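Local structure of methyltransferase domain-containing protein (3M33) at residues 60-63 against 64-68; 36-39 against 40-44; 106-109 against 110-114. The protein is of unknown function but probably transfers methyl groups, as enzymes with a Rossmann-like methyltransferase domain do. All coordinates share one frame; numbering follows the deposited sequence.

Interaction 1 (60-63 against 64-68); sequences GPDA and ARFGP. With GOL (glycerol), chain L.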
ATOM      1  N   GLY A  60       8.572  -0.108  -7.360  1.00 35.10           N
ATOM      2  CA  GLY A  60       8.468   1.306  -7.704  1.00 33.46           C
ATOM      3  C   GLY A  60       7.261   1.810  -8.499  1.00 36.22           C
ATOM      4  O   GLY A  60       7.352   2.839  -9.181  1.00 38.38           O
ATOM      5  N   PRO A  61       6.116   1.117  -8.420  1.00 33.55           N
ATOM      6  CA  PRO A  61       5.052   1.636  -9.287  1.00 31.14           C
ATOM      7  C   PRO A  61       4.649   3.056  -8.896  1.00 39.27           C
ATOM      8  O   PRO A  61       4.392   3.880  -9.775  1.00 36.52           O
ATOM      9  CB  PRO A  61       3.874   0.667  -9.048  1.00 40.61           C
ATOM     10  CG  PRO A  61       4.166  -0.008  -7.682  1.00 25.84           C
ATOM     11  CD  PRO A  61       5.704  -0.077  -7.651  1.00 31.29           C
ATOM     12  N   ASP A  62       4.572   3.350  -7.601  1.00 32.52           N
ATOM     13  CA  ASP A  62       4.159   4.690  -7.204  1.00 29.97           C
ATOM     14  C   ASP A  62       5.298   5.694  -7.347  1.00 34.60           C
ATOM     15  O   ASP A  62       5.073   6.849  -7.712  1.00 32.53           O
ATOM     16  CB  ASP A  62       3.569   4.707  -5.787  1.00 38.12           C
ATOM     17  CG  ASP A  62       2.131   4.209  -5.750  1.00 45.52           C
ATOM     18  OD1 ASP A  62       1.353   4.529  -6.677  1.00 42.82           O
ATOM     19  OD2 ASP A  62       1.775   3.492  -4.794  1.00 38.40           O
ATOM     20  N   ALA A  63       6.522   5.262  -7.063  1.00 32.85           N
ATOM     21  CA  ALA A  63       7.669   6.118  -7.299  1.00 36.10           C
ATOM     22  C   ALA A  63       7.662   6.580  -8.757  1.00 38.63           C
ATOM     23  O   ALA A  63       7.880   7.753  -9.051  1.00 38.46           O
ATOM     24  CB  ALA A  63       8.984   5.380  -6.960  1.00 27.71           C
ATOM     25  N   ALA A  64       7.388   5.662  -9.674  1.00 38.75           N
ATOM     26  CA  ALA A  64       7.459   5.981 -11.090  1.00 35.01           C
ATOM     27  C   ALA A  64       6.311   6.875 -11.481  1.00 42.17           C
ATOM     28  O   ALA A  64       6.459   7.813 -12.238  1.00 44.56           O
ATOM     29  CB  ALA A  64       7.431   4.707 -11.924  1.00 38.54           C
ATOM     30  N   ARG A  65       5.145   6.568 -10.961  1.00 36.03           N
ATOM     31  CA  ARG A  65       3.951   7.264 -11.377  1.00 33.20           C
ATOM     32  C   ARG A  65       3.734   8.651 -10.720  1.00 46.95           C
ATOM     33  O   ARG A  65       3.259   9.583 -11.379  1.00 39.93           O
ATOM     34  CB  ARG A  65       2.783   6.323 -11.106  1.00 43.82           C
ATOM     35  CG  ARG A  65       1.429   6.877 -11.283  1.00 46.25           C
ATOM     36  CD  ARG A  65       0.422   5.784 -11.006  1.00 44.09           C
ATOM     37  NE  ARG A  65      -0.885   6.383 -10.818  1.00 48.69           N
ATOM     38  CZ  ARG A  65      -1.861   5.832 -10.114  1.00 42.17           C
ATOM     39  NH1 ARG A  65      -1.680   4.660  -9.517  1.00 41.96           N
ATOM     40  NH2 ARG A  65      -3.017   6.461 -10.012  1.00 46.12           N
ATOM     41  N   PHE A  66       4.072   8.792  -9.436  1.00 36.66           N
ATOM     42  CA  PHE A  66       3.823  10.045  -8.705  1.00 37.10           C
ATOM     43  C   PHE A  66       5.113  10.776  -8.383  1.00 42.76           C
ATOM     44  O   PHE A  66       5.108  11.982  -8.141  1.00 50.42           O
ATOM     45  CB  PHE A  66       3.115   9.780  -7.375  1.00 34.35           C
ATOM     46  CG  PHE A  66       1.721   9.282  -7.519  1.00 36.01           C
ATOM     47  CD1 PHE A  66       0.670  10.173  -7.707  1.00 43.91           C
ATOM     48  CD2 PHE A  66       1.446   7.933  -7.465  1.00 33.10           C
ATOM     49  CE1 PHE A  66      -0.640   9.719  -7.827  1.00 42.42           C
ATOM     50  CE2 PHE A  66       0.132   7.463  -7.598  1.00 36.47           C
ATOM     51  CZ  PHE A  66      -0.907   8.357  -7.773  1.00 39.70           C
ATOM     52  N   GLY A  67       6.208  10.030  -8.358  1.00 33.35           N
ATOM     53  CA  GLY A  67       7.519  10.555  -8.022  1.00 44.06           C
ATOM     54  C   GLY A  67       7.967  11.827  -8.728  1.00 38.99           C
ATOM     55  O   GLY A  67       8.507  12.727  -8.087  1.00 35.20           O
ATOM     56  N   PRO A  68       7.760  11.918 -10.051  1.00 37.27           N
ATOM     57  CA  PRO A  68       8.243  13.129 -10.723  1.00 37.88           C
ATOM     58  C   PRO A  68       7.507  14.400 -10.295  1.00 39.50           C
ATOM     59  O   PRO A  68       7.984  15.496 -10.581  1.00 40.62           O
ATOM     60  CB  PRO A  68       7.985  12.838 -12.210  1.00 40.02           C
ATOM     61  CG  PRO A  68       7.946  11.335 -12.305  1.00 42.63           C
ATOM     62  CD  PRO A  68       7.267  10.916 -11.012  1.00 37.35           C
TER
HETATM   63  C1  GOL L 233      -0.056  -0.708  -8.327  1.00 81.52           C
HETATM   64  O1  GOL L 233      -0.784  -1.700  -9.019  1.00 81.75           O
HETATM   65  C2  GOL L 233      -0.740   0.653  -8.464  1.00 81.03           C
HETATM   66  O2  GOL L 233      -2.052   0.598  -7.929  1.00 81.48           O
HETATM   67  C3  GOL L 233       0.086   1.730  -7.756  1.00 72.08           C
HETATM   68  O3  GOL L 233       0.420   2.792  -8.637  1.00 58.48           O
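Asp62 brings its carboxylate to the edge of the Phe66 ring and near, but not onto, the Arg65 guanidinium, all on helix 61-66, the crossover helix that joins strand 51-55 to strand 72-77 in what is probably a class I methyltransferase fold. Gly60 and Ala63 are consistent with the glycine-rich GxGxxA pattern of Rossmann-like nucleotide or cofactor loops. Gly60 sits at the N-cap, and its positive phi of 80° favours glycine. Its carbonyl O accepts Ala64 N at 2.9 Å, opening the i to i+4 ladder that Pro61 O to Arg65 N and Asp62 O to Phe66 N continue. The three side chains are turned differently. Asp62 holds CG beside its backbone N (chi1 -79°), which brings OD1 to the rim of the Phe66 ring, in its plane, 3.3 Å from Phe66 CE2; such an approach meets the slightly positive ring edge. Arg65 runs extended from CG to NE, its CG opposite the backbone N (chi1 172°), and its guanidinium has Phe66 CZ over one face, toward the rim. Asp62 OD1 and Arg65 NH1 stay 4.2 Å apart, with the oxygen well out of the guanidinium plane, so their charges are near without a salt bridge. Each has its ion pair beyond this helix, Asp62 OD2 with Arg118 NE and Arg65 NH2 with Asp39. With an alanine here instead of Asp62, Arg118 would probably lose this carboxylate mate, and the Phe66 ring edge and the glycerol O3 their oxygen neighbour. That glycerol, probably from the crystallisation liquor and also held by Arg22, bridges the pair: its O3 donates to Asp62 OD1 at 2.8 Å and accepts from Arg65 NH1 at 2.9 Å.

Interaction 2 (36-39 against 40-44); sequences LTFD and LWLSR
Trp41 lies alongside Thr37, one helical turn earlier, both side chains pointing the same way. From the start of the Trp41 side chain, CB rests 3.5 Å from Thr37 O, the same carbonyl that accepts Trp41 N at 2.9 Å. With CG beside the backbone N (chi1 -75°), the indole is set alongside Thr37: CG and CD1 remain close to Thr37 O, which lies over a face of the ring. Further out, Trp41 NE1 comes 3.4 Å from Thr37 CG2, and CE2 follows on the same methyl. CG2 stands 3.7 Å from the centroid of the five-membered ring, 28° off its normal, a CH-pi contact over the face. Farthest along, Trp41 CZ2 is still 4.0 Å from Thr37 CG2. This turn belongs to helix 36-45, which packs on the central sheet: Trp41 touches Leu139, Leu212 and Leu214 of its strands. Phe38 and Leu42 repeat the i to i+4 pairing more loosely, CE2 of Phe38 meeting CD2 of Leu42 obliquely at 4.2 Å, and both also touch strand 112-118. Asp39, whose other carboxylate oxygen is taken by Arg65, directs OD1 to Arg118 in a salt bridge.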
ATOM      1  N   LEU A  36      -9.166   4.441  -5.845  1.00 31.44           N
ATOM      2  CA  LEU A  36      -9.204   5.705  -6.602  1.00 35.39           C
ATOM      3  C   LEU A  36      -9.072   6.930  -5.696  1.00 39.22           C
ATOM      4  O   LEU A  36      -8.414   7.904  -6.057  1.00 38.40           O
ATOM      5  CB  LEU A  36     -10.480   5.839  -7.436  1.00 30.05           C
ATOM      6  CG  LEU A  36     -10.648   4.850  -8.590  1.00 51.03           C
ATOM      7  CD1 LEU A  36     -12.027   5.018  -9.242  1.00 51.10           C
ATOM      8  CD2 LEU A  36      -9.521   5.002  -9.613  1.00 54.41           C
ATOM      9  N   THR A  37      -9.700   6.884  -4.523  1.00 35.61           N
ATOM     10  CA  THR A  37      -9.721   8.054  -3.644  1.00 36.82           C
ATOM     11  C   THR A  37      -8.329   8.298  -3.101  1.00 32.62           C
ATOM     12  O   THR A  37      -7.891   9.438  -2.978  1.00 36.39           O
ATOM     13  CB  THR A  37     -10.744   7.900  -2.490  1.00 39.24           C
ATOM     14  OG1 THR A  37     -12.037   7.632  -3.044  1.00 42.18           O
ATOM     15  CG2 THR A  37     -10.832   9.191  -1.660  1.00 28.63           C
ATOM     16  N   PHE A  38      -7.616   7.210  -2.824  1.00 29.92           N
ATOM     17  CA  PHE A  38      -6.244   7.303  -2.350  1.00 26.14           C
ATOM     18  C   PHE A  38      -5.367   7.984  -3.409  1.00 32.40           C
ATOM     19  O   PHE A  38      -4.547   8.838  -3.087  1.00 34.19           O
ATOM     20  CB  PHE A  38      -5.703   5.901  -2.023  1.00 28.14           C
ATOM     21  CG  PHE A  38      -4.230   5.872  -1.696  1.00 37.04           C
ATOM     22  CD1 PHE A  38      -3.792   6.012  -0.390  1.00 35.81           C
ATOM     23  CD2 PHE A  38      -3.291   5.683  -2.693  1.00 31.96           C
ATOM     24  CE1 PHE A  38      -2.454   5.970  -0.089  1.00 37.07           C
ATOM     25  CE2 PHE A  38      -1.938   5.637  -2.400  1.00 38.10           C
ATOM     26  CZ  PHE A  38      -1.521   5.788  -1.094  1.00 40.31           C
ATOM     27  N   ASP A  39      -5.535   7.607  -4.672  1.00 34.14           N
ATOM     28  CA  ASP A  39      -4.760   8.237  -5.745  1.00 35.60           C
ATOM     29  C   ASP A  39      -5.068   9.722  -5.819  1.00 31.01           C
ATOM     30  O   ASP A  39      -4.168  10.526  -5.979  1.00 36.22           O
ATOM     31  CB  ASP A  39      -5.069   7.621  -7.119  1.00 31.27           C
ATOM     32  CG  ASP A  39      -4.560   6.206  -7.256  1.00 40.03           C
ATOM     33  OD1 ASP A  39      -3.929   5.695  -6.307  1.00 38.29           O
ATOM     34  OD2 ASP A  39      -4.816   5.603  -8.317  1.00 45.87           O
ATOM     35  N   LEU A  40      -6.349  10.079  -5.748  1.00 37.52           N
ATOM     36  CA  LEU A  40      -6.736  11.486  -5.758  1.00 32.70           C
ATOM     37  C   LEU A  40      -6.125  12.262  -4.589  1.00 34.38           C
ATOM     38  O   LEU A  40      -5.616  13.360  -4.771  1.00 32.54           O
ATOM     39  CB  LEU A  40      -8.250  11.635  -5.665  1.00 40.54           C
ATOM     40  CG  LEU A  40      -9.073  11.447  -6.927  1.00 66.21           C
ATOM     41  CD1 LEU A  40     -10.336  12.286  -6.778  1.00 74.13           C
ATOM     42  CD2 LEU A  40      -8.277  11.855  -8.173  1.00 70.60           C
ATOM     43  N   TRP A  41      -6.198  11.700  -3.382  1.00 28.63           N
ATOM     44  CA  TRP A  41      -5.670  12.391  -2.211  1.00 30.79           C
ATOM     45  C   TRP A  41      -4.157  12.569  -2.353  1.00 39.93           C
ATOM     46  O   TRP A  41      -3.609  13.626  -2.036  1.00 37.21           O
ATOM     47  CB  TRP A  41      -5.955  11.587  -0.953  1.00 25.30           C
ATOM     48  CG  TRP A  41      -7.382  11.636  -0.489  1.00 29.92           C
ATOM     49  CD1 TRP A  41      -8.438  12.196  -1.134  1.00 35.71           C
ATOM     50  CD2 TRP A  41      -7.897  11.100   0.741  1.00 34.95           C
ATOM     51  NE1 TRP A  41      -9.583  12.043  -0.385  1.00 34.40           N
ATOM     52  CE2 TRP A  41      -9.273  11.374   0.771  1.00 35.06           C
ATOM     53  CE3 TRP A  41      -7.319  10.411   1.818  1.00 35.92           C
ATOM     54  CZ2 TRP A  41     -10.089  10.994   1.841  1.00 33.19           C
ATOM     55  CZ3 TRP A  41      -8.125  10.031   2.871  1.00 40.31           C
ATOM     56  CH2 TRP A  41      -9.499  10.322   2.875  1.00 38.42           C
ATOM     57  N   LEU A  42      -3.484  11.525  -2.830  1.00 33.24           N
ATOM     58  CA  LEU A  42      -2.036  11.581  -2.968  1.00 34.06           C
ATOM     59  C   LEU A  42      -1.655  12.668  -3.974  1.00 30.72           C
ATOM     60  O   LEU A  42      -0.796  13.499  -3.724  1.00 37.10           O
ATOM     61  CB  LEU A  42      -1.500  10.221  -3.414  1.00 30.80           C
ATOM     62  CG  LEU A  42      -0.007  10.159  -3.752  1.00 35.96           C
ATOM     63  CD1 LEU A  42       0.840  10.776  -2.638  1.00 36.67           C
ATOM     64  CD2 LEU A  42       0.407   8.701  -4.039  1.00 37.83           C
ATOM     65  N   SER A  43      -2.331  12.664  -5.113  1.00 37.96           N
ATOM     66  CA  SER A  43      -2.063  13.647  -6.141  1.00 40.59           C
ATOM     67  C   SER A  43      -2.219  15.085  -5.622  1.00 41.64           C
ATOM     68  O   SER A  43      -1.388  15.944  -5.927  1.00 36.61           O
ATOM     69  CB  SER A  43      -2.968  13.403  -7.346  1.00 37.27           C
ATOM     70  OG  SER A  43      -2.749  14.415  -8.294  1.00 51.06           O
ATOM     71  N   ARG A  44      -3.262  15.346  -4.828  1.00 39.52           N
ATOM     72  CA  ARG A  44      -3.486  16.692  -4.285  1.00 36.94           C
ATOM     73  C   ARG A  44      -2.357  17.126  -3.356  1.00 41.69           C
ATOM     74  O   ARG A  44      -2.068  18.310  -3.235  1.00 43.37           O
ATOM     75  CB  ARG A  44      -4.821  16.777  -3.517  1.00 37.97           C
ATOM     76  CG  ARG A  44      -6.083  16.621  -4.357  1.00 36.99           C
ATOM     77  CD  ARG A  44      -7.331  16.689  -3.457  1.00 40.63           C
ATOM     78  NE  ARG A  44      -7.664  18.066  -3.075  1.00 37.98           N
ATOM     79  CZ  ARG A  44      -7.355  18.637  -1.912  1.00 45.98           C
ATOM     80  NH1 ARG A  44      -6.713  17.956  -0.966  1.00 44.36           N
ATOM     81  NH2 ARG A  44      -7.702  19.898  -1.688  1.00 41.76           N
TER

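Interaction 3 (106-109 against 110-114); sequences AGLG and APFGL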
ATOM      1  N   ALA A 106      21.401   5.161   6.295  1.00 50.59           N
ATOM      2  CA  ALA A 106      22.264   6.308   6.134  1.00 53.88           C
ATOM      3  C   ALA A 106      21.893   7.000   4.837  1.00 52.44           C
ATOM      4  O   ALA A 106      21.682   6.349   3.812  1.00 56.65           O
ATOM      5  CB  ALA A 106      23.726   5.875   6.118  1.00 65.20           C
ATOM      6  N   GLY A 107      21.787   8.320   4.884  1.00 53.66           N
ATOM      7  CA  GLY A 107      21.473   9.075   3.688  1.00 55.73           C
ATOM      8  C   GLY A 107      19.995   9.199   3.365  1.00 51.70           C
ATOM      9  O   GLY A 107      19.645   9.756   2.326  1.00 47.10           O
ATOM     10  N   LEU A 108      19.129   8.698   4.246  1.00 49.09           N
ATOM     11  CA  LEU A 108      17.690   8.691   3.972  1.00 50.83           C
ATOM     12  C   LEU A 108      17.209  10.085   3.587  1.00 49.44           C
ATOM     13  O   LEU A 108      16.492  10.249   2.607  1.00 48.61           O
ATOM     14  CB  LEU A 108      16.877   8.163   5.164  1.00 44.62           C
ATOM     15  CG  LEU A 108      15.409   7.898   4.803  1.00 47.37           C
ATOM     16  CD1 LEU A 108      15.330   6.805   3.760  1.00 45.01           C
ATOM     17  CD2 LEU A 108      14.555   7.533   6.015  1.00 43.75           C
ATOM     18  N   GLY A 109      17.619  11.091   4.349  1.00 52.81           N
ATOM     19  CA  GLY A 109      17.322  12.465   3.985  1.00 57.22           C
ATOM     20  C   GLY A 109      16.109  13.103   4.650  1.00 54.72           C
ATOM     21  O   GLY A 109      15.564  14.074   4.122  1.00 53.27           O
ATOM     22  N   ALA A 110      15.680  12.568   5.795  1.00 46.01           N
ATOM     23  CA  ALA A 110      14.683  13.247   6.619  1.00 48.52           C
ATOM     24  C   ALA A 110      15.139  14.696   6.824  1.00 56.41           C
ATOM     25  O   ALA A 110      16.341  14.970   6.795  1.00 55.83           O
ATOM     26  CB  ALA A 110      14.526  12.537   7.970  1.00 47.30           C
ATOM     27  N   PRO A 111      14.193  15.625   7.058  1.00 57.39           N
ATOM     28  CA  PRO A 111      12.765  15.398   7.297  1.00 44.66           C
ATOM     29  C   PRO A 111      11.962  15.394   6.002  1.00 44.54           C
ATOM     30  O   PRO A 111      12.437  15.893   4.977  1.00 44.29           O
ATOM     31  CB  PRO A 111      12.359  16.609   8.150  1.00 46.87           C
ATOM     32  CG  PRO A 111      13.415  17.663   7.883  1.00 54.73           C
ATOM     33  CD  PRO A 111      14.492  17.064   7.003  1.00 56.22           C
ATOM     34  N   PHE A 112      10.755  14.835   6.056  1.00 39.45           N
ATOM     35  CA  PHE A 112       9.902  14.731   4.878  1.00 33.38           C
ATOM     36  C   PHE A 112       8.576  15.463   5.097  1.00 39.54           C
ATOM     37  O   PHE A 112       8.079  15.534   6.224  1.00 44.30           O
ATOM     38  CB  PHE A 112       9.630  13.255   4.567  1.00 38.13           C
ATOM     39  CG  PHE A 112      10.864  12.473   4.224  1.00 44.35           C
ATOM     40  CD1 PHE A 112      11.381  12.499   2.928  1.00 39.30           C
ATOM     41  CD2 PHE A 112      11.501  11.701   5.187  1.00 39.76           C
ATOM     42  CE1 PHE A 112      12.525  11.779   2.605  1.00 40.63           C
ATOM     43  CE2 PHE A 112      12.643  10.961   4.871  1.00 41.43           C
ATOM     44  CZ  PHE A 112      13.164  11.003   3.581  1.00 40.54           C
ATOM     45  N   GLY A 113       8.003  16.004   4.026  1.00 39.63           N
ATOM     46  CA  GLY A 113       6.696  16.636   4.112  1.00 39.79           C
ATOM     47  C   GLY A 113       5.557  15.646   3.907  1.00 39.63           C
ATOM     48  O   GLY A 113       4.405  15.910   4.260  1.00 42.21           O
ATOM     49  N   LEU A 114       5.871  14.497   3.326  1.00 37.92           N
ATOM     50  CA  LEU A 114       4.867  13.451   3.135  1.00 41.33           C
ATOM     51  C   LEU A 114       5.469  12.066   3.377  1.00 41.79           C
ATOM     52  O   LEU A 114       6.535  11.741   2.845  1.00 35.67           O
ATOM     53  CB  LEU A 114       4.258  13.531   1.724  1.00 35.30           C
ATOM     54  CG  LEU A 114       3.222  12.474   1.340  1.00 35.96           C
ATOM     55  CD1 LEU A 114       1.960  12.660   2.172  1.00 36.28           C
ATOM     56  CD2 LEU A 114       2.893  12.572  -0.153  1.00 34.45           C
TER
HETATM   57  O   HOH W   1      14.651  16.749   3.950  1.00 55.50           O
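The turn that leads into strand 112-118, a central strand of what is probably a Rossmann-like methyltransferase sheet, is folded so that Phe112 points back at Leu108 and Gly109. Leu108 and Phe112 cross at about a right angle. Leu108 presents its branch point, CG lying 4.0 Å from Phe112 CZ, while its CD2 methyl reaches Phe112 CE2 at 4.1 Å. With CG of Phe112 beside the backbone N (chi1 -63°), the ring extends toward the preceding turn. Two carbonyls then approach it in different ways. Leu108 O comes at the edge, near the ring plane, 3.5 Å from Phe112 CZ, whereas Gly109 O lies above one face, displaced toward the rim. The edge approach puts a partly negative oxygen against the ring's C-H rim; Leu108 O also accepts a hydrogen bond from Arg72. Leu53 of the neighbouring strand 51-55 touches both Leu108 and Phe112, which continues this apolar pair into the sheet, and Arg72 and Ala74 of strand 72-77 touch Phe112 as well. Two backbone features shape the turn. Gly109 has a phi of 97°, where a side chain would collide with Leu108 O, which explains the glycine, and a cis peptide bond links Ala110 to Pro111. No direct hydrogen bond joins 106-109 to 110-114; a water closes the bend instead, donating to Gly109 O at 2.8 Å and to Pro111 O at 2.6 Å.

Interactions 1 and 2 lie on different helices, 61-66 and 36-45, yet share an ionic cluster centred on Arg118 and pack directly, Phe66 CD2 meeting Leu42 CD2 at 3.7 Å. Interaction 3 lies farther out, its centre about 19 Å from the centre of the chain against about 13 Å for the others, and meets interaction 2 through Leu42 and Leu114. Each mixes core and surface: Phe66, Phe38, Leu42, Leu108 and Phe112 are buried, Arg65, Leu40 and Pro111 exposed. Interaction 2 has a regular backbone ladder, while that of interaction 1 weakens toward Gly67; interaction 3 instead sets a leucine and two carbonyls against one phenylalanine ring, with a bridging water.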